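Local coordinates for protein 2',5'-phosphodiesterase 12 (Homo sapiens, PDB 4Z0V) that joins an N-terminal domain of E-set type to a DNase I-like domain of the endonuclease/exonuclease/phosphatase family and carries a bound magnesium ion, at residues 379-384 against 390-395; 294-299 against 357-362. All coordinates share one frame; numbering follows the deposited sequence.

Contact 1 of 2, residues 379-384 against 390-395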
loop_
_atom_site.group_PDB
_atom_site.type_symbol
_atom_site.label_atom_id
_atom_site.label_comp_id
_atom_site.label_asym_id
_atom_site.label_seq_id
_atom_site.Cartn_x
_atom_site.Cartn_y
_atom_site.Cartn_z
ATOM N N ALA A 379 8.414 17.686 -3.422
ATOM C CA ALA A 379 9.709 17.747 -4.103
ATOM C C ALA A 379 10.036 16.341 -4.659
ATOM O O ALA A 379 10.507 16.208 -5.782
ATOM C CB ALA A 379 10.796 18.224 -3.127
ATOM N N TYR A 380 9.675 15.280 -3.900
ATOM C CA TYR A 380 9.856 13.896 -4.376
ATOM C C TYR A 380 9.086 12.924 -3.480
ATOM O O TYR A 380 8.826 13.221 -2.313
ATOM C CB TYR A 380 11.364 13.474 -4.426
ATOM C CG TYR A 380 12.102 13.785 -3.140
ATOM C CD1 TYR A 380 11.980 12.961 -2.025
ATOM C CD2 TYR A 380 12.954 14.885 -3.050
ATOM C CE1 TYR A 380 12.631 13.257 -0.829
ATOM C CE2 TYR A 380 13.614 15.192 -1.859
ATOM C CZ TYR A 380 13.431 14.387 -0.745
ATOM O OH TYR A 380 14.067 14.676 0.434
ATOM N N THR A 381 8.736 11.775 -4.036
ATOM C CA THR A 381 8.111 10.658 -3.310
ATOM C C THR A 381 8.997 9.423 -3.505
ATOM O O THR A 381 8.713 8.361 -2.970
ATOM C CB THR A 381 6.656 10.411 -3.777
ATOM O OG1 THR A 381 6.675 10.005 -5.140
ATOM C CG2 THR A 381 5.767 11.648 -3.633
ATOM N N ASN A 382 10.038 9.556 -4.324
ATOM C CA ASN A 382 10.999 8.508 -4.613
ATOM C C ASN A 382 12.378 9.146 -4.547
ATOM O O ASN A 382 12.578 10.169 -5.195
ATOM C CB ASN A 382 10.709 7.887 -5.968
ATOM C CG ASN A 382 11.749 6.885 -6.443
ATOM O OD1 ASN A 382 12.380 7.088 -7.453
ATOM N ND2 ASN A 382 11.864 5.735 -5.807
ATOM N N TYR A 383 13.296 8.618 -3.709
ATOM C CA TYR A 383 14.611 9.286 -3.573
ATOM C C TYR A 383 15.714 8.238 -3.471
ATOM O O TYR A 383 15.881 7.606 -2.427
ATOM C CB TYR A 383 14.595 10.208 -2.346
ATOM C CG TYR A 383 15.772 11.156 -2.303
ATOM C CD1 TYR A 383 17.004 10.748 -1.797
ATOM C CD2 TYR A 383 15.674 12.442 -2.829
ATOM C CE1 TYR A 383 18.087 11.619 -1.749
ATOM C CE2 TYR A 383 16.764 13.312 -2.815
ATOM C CZ TYR A 383 17.971 12.887 -2.283
ATOM O OH TYR A 383 19.070 13.704 -2.295
ATOM N N VAL A 384 16.434 8.031 -4.565
ATOM C CA VAL A 384 17.471 6.994 -4.620
ATOM C C VAL A 384 18.789 7.601 -5.127
ATOM O O VAL A 384 18.821 8.772 -5.492
ATOM C CB VAL A 384 17.017 5.788 -5.489
ATOM C CG1 VAL A 384 15.870 5.054 -4.818
ATOM C CG2 VAL A 384 16.617 6.221 -6.907
ATOM N N CYS A 390 8.737 13.153 -7.895
ATOM C CA CYS A 390 7.397 12.951 -7.346
ATOM C C CYS A 390 6.700 12.031 -8.315
ATOM O O CYS A 390 6.392 12.472 -9.426
ATOM C CB CYS A 390 6.675 14.284 -7.206
ATOM S SG CYS A 390 4.932 14.111 -6.785
ATOM N N LEU A 391 6.485 10.751 -7.933
ATOM C CA LEU A 391 5.912 9.738 -8.828
ATOM C C LEU A 391 4.567 9.215 -8.358
ATOM O O LEU A 391 3.858 8.574 -9.144
ATOM C CB LEU A 391 6.881 8.531 -8.900
ATOM C CG LEU A 391 8.314 8.824 -9.430
ATOM C CD1 LEU A 391 9.143 7.570 -9.438
ATOM C CD2 LEU A 391 8.300 9.496 -10.802
ATOM N N ASP A 392 4.260 9.422 -7.076
ATOM C CA ASP A 392 3.072 8.874 -6.384
ATOM C C ASP A 392 2.043 9.921 -6.108
ATOM O O ASP A 392 2.390 11.058 -5.761
ATOM C CB ASP A 392 3.496 8.245 -5.041
ATOM C CG ASP A 392 4.565 7.185 -5.216
ATOM O OD1 ASP A 392 4.206 6.032 -5.533
ATOM O OD2 ASP A 392 5.773 7.533 -5.145
ATOM N N TYR A 393 0.757 9.549 -6.235
ATOM C CA TYR A 393 -0.320 10.505 -5.972
ATOM C C TYR A 393 -1.523 9.856 -5.333
ATOM O O TYR A 393 -1.764 8.664 -5.532
ATOM C CB TYR A 393 -0.782 11.182 -7.271
ATOM C CG TYR A 393 0.326 11.849 -8.061
ATOM C CD1 TYR A 393 0.713 13.159 -7.787
ATOM C CD2 TYR A 393 0.992 11.168 -9.075
ATOM C CE1 TYR A 393 1.770 13.760 -8.477
ATOM C CE2 TYR A 393 2.059 11.750 -9.761
ATOM C CZ TYR A 393 2.428 13.055 -9.473
ATOM O OH TYR A 393 3.489 13.619 -10.141
ATOM N N ILE A 394 -2.294 10.649 -4.579
ATOM C CA ILE A 394 -3.616 10.252 -4.096
ATOM C C ILE A 394 -4.551 11.205 -4.833
ATOM O O ILE A 394 -4.609 12.367 -4.453
ATOM C CB ILE A 394 -3.792 10.300 -2.568
ATOM C CG1 ILE A 394 -2.859 9.263 -1.870
ATOM C CG2 ILE A 394 -5.280 10.049 -2.187
ATOM C CD1 ILE A 394 -2.686 9.526 -0.326
ATOM N N PHE A 395 -5.179 10.764 -5.908
ATOM C CA PHE A 395 -6.077 11.645 -6.667
ATOM C C PHE A 395 -7.470 11.538 -6.093
ATOM O O PHE A 395 -7.993 10.421 -5.925
ATOM C CB PHE A 395 -6.078 11.304 -8.152
ATOM C CG PHE A 395 -4.792 11.637 -8.874
ATOM C CD1 PHE A 395 -4.365 12.960 -9.004
ATOM C CD2 PHE A 395 -4.040 10.638 -9.482
ATOM C CE1 PHE A 395 -3.171 13.264 -9.668
ATOM C CE2 PHE A 395 -2.867 10.952 -10.185
ATOM C CZ PHE A 395 -2.452 12.263 -10.287
#
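Ala379 and Tyr380 meet Cys390 through the backbone: Tyr380 CA sits 3.8 Å from Cys390 N, and the tyrosine side chain turns away. Its hydroxyl is hydrogen-bonded to His412 ND1, while one ring face is covered by Tyr383 CD2.

Thr381 carries most of the contact. A chi1 of 64° sets OG1 between its own backbone N and carbonyl carbon, turned to the other segment, where the hydroxyl works in both directions. Thr381 OG1 accepts from Leu391 N (N to OG1 2.9 Å, N-H...O angle 164°) and donates to Asp392 OD2, 2.6 Å away, meeting the anti lone pair of that oxygen. A small side chain with one donor-acceptor atom suits this buried place, and its methyl adds an apolar touch, CG2 lying 4.1 Å from Cys390 SG. Asp392 OD2 also takes a hydrogen bond from His430 ND1, so two donors hold the carboxylate. In relatives such as APE1 an equivalent Asp-His pair belongs to the active site, and the threonine here is probably a second-shell residue that positions the aspartate.

The segments belong to the hairpin of strands 382-384 and 387-397. Thr381 and Asn382 both face Gly389 across it, a classic beta bulge.

At Asn382, CG runs anti to the backbone N (chi1 173°), and the amide lies beside Leu391: CD1 of the leucine is 3.8 Å from Asn382 CB and as far from its OD1. ND2 makes a weak hydrogen bond to Asp429 O. The CD1 methyl of Leu391 thus lies against one part of the asparagine side chain, and the leucine side chain comes within about 4 Å of a bound glycerol.

Contact 2 of 2, residues 294-299 against 357-362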
loop_
_atom_site.group_PDB
_atom_site.type_symbol
_atom_site.label_atom_id
_atom_site.label_comp_id
_atom_site.label_asym_id
_atom_site.label_seq_id
_atom_site.Cartn_x
_atom_site.Cartn_y
_atom_site.Cartn_z
ATOM N N GLY A 294 8.644 6.065 -21.266
ATOM C CA GLY A 294 7.288 5.540 -21.425
ATOM C C GLY A 294 6.140 6.497 -21.199
ATOM O O GLY A 294 5.050 6.048 -20.854
ATOM N N GLY A 295 6.367 7.804 -21.406
ATOM C CA GLY A 295 5.330 8.822 -21.218
ATOM C C GLY A 295 4.051 8.535 -21.992
ATOM O O GLY A 295 2.948 8.657 -21.435
ATOM N N TYR A 296 4.174 8.124 -23.288
ATOM C CA TYR A 296 2.962 7.871 -24.084
ATOM C C TYR A 296 2.225 6.635 -23.556
ATOM O O TYR A 296 1.006 6.559 -23.665
ATOM C CB TYR A 296 3.256 7.728 -25.601
ATOM C CG TYR A 296 3.867 6.407 -26.027
ATOM C CD1 TYR A 296 3.066 5.314 -26.346
ATOM C CD2 TYR A 296 5.243 6.270 -26.177
ATOM C CE1 TYR A 296 3.622 4.103 -26.758
ATOM C CE2 TYR A 296 5.811 5.059 -26.576
ATOM C CZ TYR A 296 4.995 3.981 -26.873
ATOM O OH TYR A 296 5.553 2.795 -27.289
ATOM N N ILE A 297 2.979 5.656 -23.044
ATOM C CA ILE A 297 2.392 4.410 -22.514
ATOM C C ILE A 297 1.550 4.750 -21.282
ATOM O O ILE A 297 0.427 4.274 -21.170
ATOM C CB ILE A 297 3.471 3.358 -22.208
ATOM C CG1 ILE A 297 4.106 2.851 -23.535
ATOM C CG2 ILE A 297 2.870 2.170 -21.393
ATOM C CD1 ILE A 297 5.358 2.077 -23.397
ATOM N N ARG A 298 2.090 5.596 -20.383
ATOM C CA ARG A 298 1.398 5.993 -19.158
ATOM C C ARG A 298 0.138 6.805 -19.489
ATOM O O ARG A 298 -0.885 6.638 -18.822
ATOM C CB ARG A 298 2.361 6.752 -18.236
ATOM C CG ARG A 298 3.396 5.782 -17.644
ATOM C CD ARG A 298 4.265 6.487 -16.618
ATOM N NE ARG A 298 5.292 7.325 -17.250
ATOM C CZ ARG A 298 6.486 6.881 -17.628
ATOM N NH1 ARG A 298 7.380 7.718 -18.147
ATOM N NH2 ARG A 298 6.797 5.600 -17.489
ATOM N N LEU A 299 0.187 7.633 -20.541
ATOM C CA LEU A 299 -0.994 8.375 -20.980
ATOM C C LEU A 299 -2.099 7.412 -21.416
ATOM O O LEU A 299 -3.269 7.591 -21.039
ATOM C CB LEU A 299 -0.625 9.316 -22.138
ATOM C CG LEU A 299 -0.222 10.715 -21.683
ATOM C CD1 LEU A 299 0.627 11.430 -22.763
ATOM C CD2 LEU A 299 -1.490 11.553 -21.352
ATOM N N GLU A 357 10.283 8.465 -32.801
ATOM C CA GLU A 357 9.335 8.514 -33.913
ATOM C C GLU A 357 8.659 7.196 -34.218
ATOM O O GLU A 357 7.500 7.211 -34.610
ATOM C CB GLU A 357 10.030 8.994 -35.210
ATOM C CG GLU A 357 10.396 10.460 -35.209
ATOM C CD GLU A 357 9.222 11.407 -35.054
ATOM O OE1 GLU A 357 8.465 11.598 -36.033
ATOM O OE2 GLU A 357 9.052 11.946 -33.938
ATOM N N GLU A 358 9.368 6.070 -34.111
ATOM C CA GLU A 358 8.786 4.779 -34.464
ATOM C C GLU A 358 7.500 4.498 -33.654
ATOM O O GLU A 358 6.511 4.036 -34.228
ATOM C CB GLU A 358 9.802 3.644 -34.269
ATOM N N GLU A 359 7.503 4.885 -32.361
ATOM C CA GLU A 359 6.421 4.654 -31.387
ATOM C C GLU A 359 5.598 5.926 -31.084
ATOM O O GLU A 359 4.866 5.969 -30.090
ATOM C CB GLU A 359 7.017 4.073 -30.092
ATOM C CG GLU A 359 7.550 2.657 -30.256
ATOM C CD GLU A 359 8.381 2.096 -29.114
ATOM O OE1 GLU A 359 8.187 2.507 -27.943
ATOM O OE2 GLU A 359 9.207 1.197 -29.397
ATOM N N ARG A 360 5.690 6.933 -31.967
ATOM C CA ARG A 360 4.935 8.188 -31.916
ATOM C C ARG A 360 3.436 7.858 -32.030
ATOM O O ARG A 360 3.084 7.015 -32.863
ATOM C CB ARG A 360 5.411 9.072 -33.076
ATOM C CG ARG A 360 4.844 10.468 -33.167
ATOM C CD ARG A 360 5.728 11.302 -34.085
ATOM N NE ARG A 360 5.102 12.550 -34.524
ATOM C CZ ARG A 360 5.180 13.707 -33.872
ATOM N NH1 ARG A 360 5.832 13.785 -32.719
ATOM N NH2 ARG A 360 4.587 14.790 -34.358
ATOM N N CYS A 361 2.566 8.469 -31.183
ATOM C CA CYS A 361 1.125 8.166 -31.208
ATOM C C CYS A 361 0.269 9.366 -30.793
ATOM O O CYS A 361 -0.619 9.233 -29.935
ATOM C CB CYS A 361 0.809 6.942 -30.356
ATOM S SG CYS A 361 1.334 7.096 -28.632
ATOM N N ASN A 362 0.496 10.524 -31.474
ATOM C CA ASN A 362 -0.215 11.775 -31.255
ATOM C C ASN A 362 -1.703 11.587 -31.312
ATOM O O ASN A 362 -2.253 11.113 -32.313
ATOM C CB ASN A 362 0.216 12.832 -32.276
ATOM C CG ASN A 362 1.657 13.197 -32.116
ATOM O OD1 ASN A 362 2.556 12.432 -32.470
ATOM N ND2 ASN A 362 1.903 14.285 -31.430
#
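The hydroxyl of Tyr296 donates a hydrogen bond to Glu359 OE1, with OH and OE1 2.7 Å apart. OE1 lies at the ring's edge, in the ring plane, while from the carboxylate's side the hydroxyl arrives from above; the two planes are 72° apart. Asn355 ND2 is a second donor to OE1, so this oxygen is gripped twice. A glutamate suits the site because its chain crosses the hydroxyl end of the tyrosine at about a right angle, Glu359 CB passing 3.4 Å from Tyr296 OH, and is long enough for OE1 to come round to the hydroxyl.

Contacts over the ring are of another kind. The backbone O of Glu359 stands 3.7 Å above the plane of the Tyr296 ring, over its centre, and Ile297 CG1 lies against the opposite face, so the ring is held between a peptide carbonyl and an aliphatic chain. Cys361 adds a sulfur-aromatic contact: SG is 4.2 Å from the centroid of the Tyr296 ring and 48° off its normal, an oblique approach. Its nearest ring atom is Tyr296 CD1, 3.4 Å from SG, and the compact, polarisable thiol fits this buried spot at the base of the ring.

With chi1 at 76°, CG of Tyr296 sits between backbone N and carbonyl carbon, which swings the ring across to the irregular segment.

Gly294 is the N-cap of helix 295-316, and Tyr296 lies in the first turn, its backbone N hydrogen-bonded to Ser354 OG. The 357-362 loop, which begins with a type I turn at Glu357 to Arg360, packs beside that turn, and helix 253-261 closes the site, Ala255 touching Tyr296 and Cys361, and Lys258 touching Tyr296 and Glu359.

In the fold
Both contacts lie in the DNase I-like part of the chain, with centres 22 Å apart and nearest atoms about 7 Å apart, so they do not touch. Along the chain, both segments of contact 2 precede those of contact 1. Helix 295-316, which starts in contact 2, runs on to strand 322-327, and that strand pairs with strand 387-397 of contact 1. Ser330 links them further: it is touched by Arg298 and accepts a hydrogen bond from Tyr393. Contact 1 borders the metal site, the side chain of Asn382 lying about 6 Å from the magnesium ion. Contact 2 is more peripheral, about 28 Å from the chain centre to its own centre, against 14 Å for contact 1.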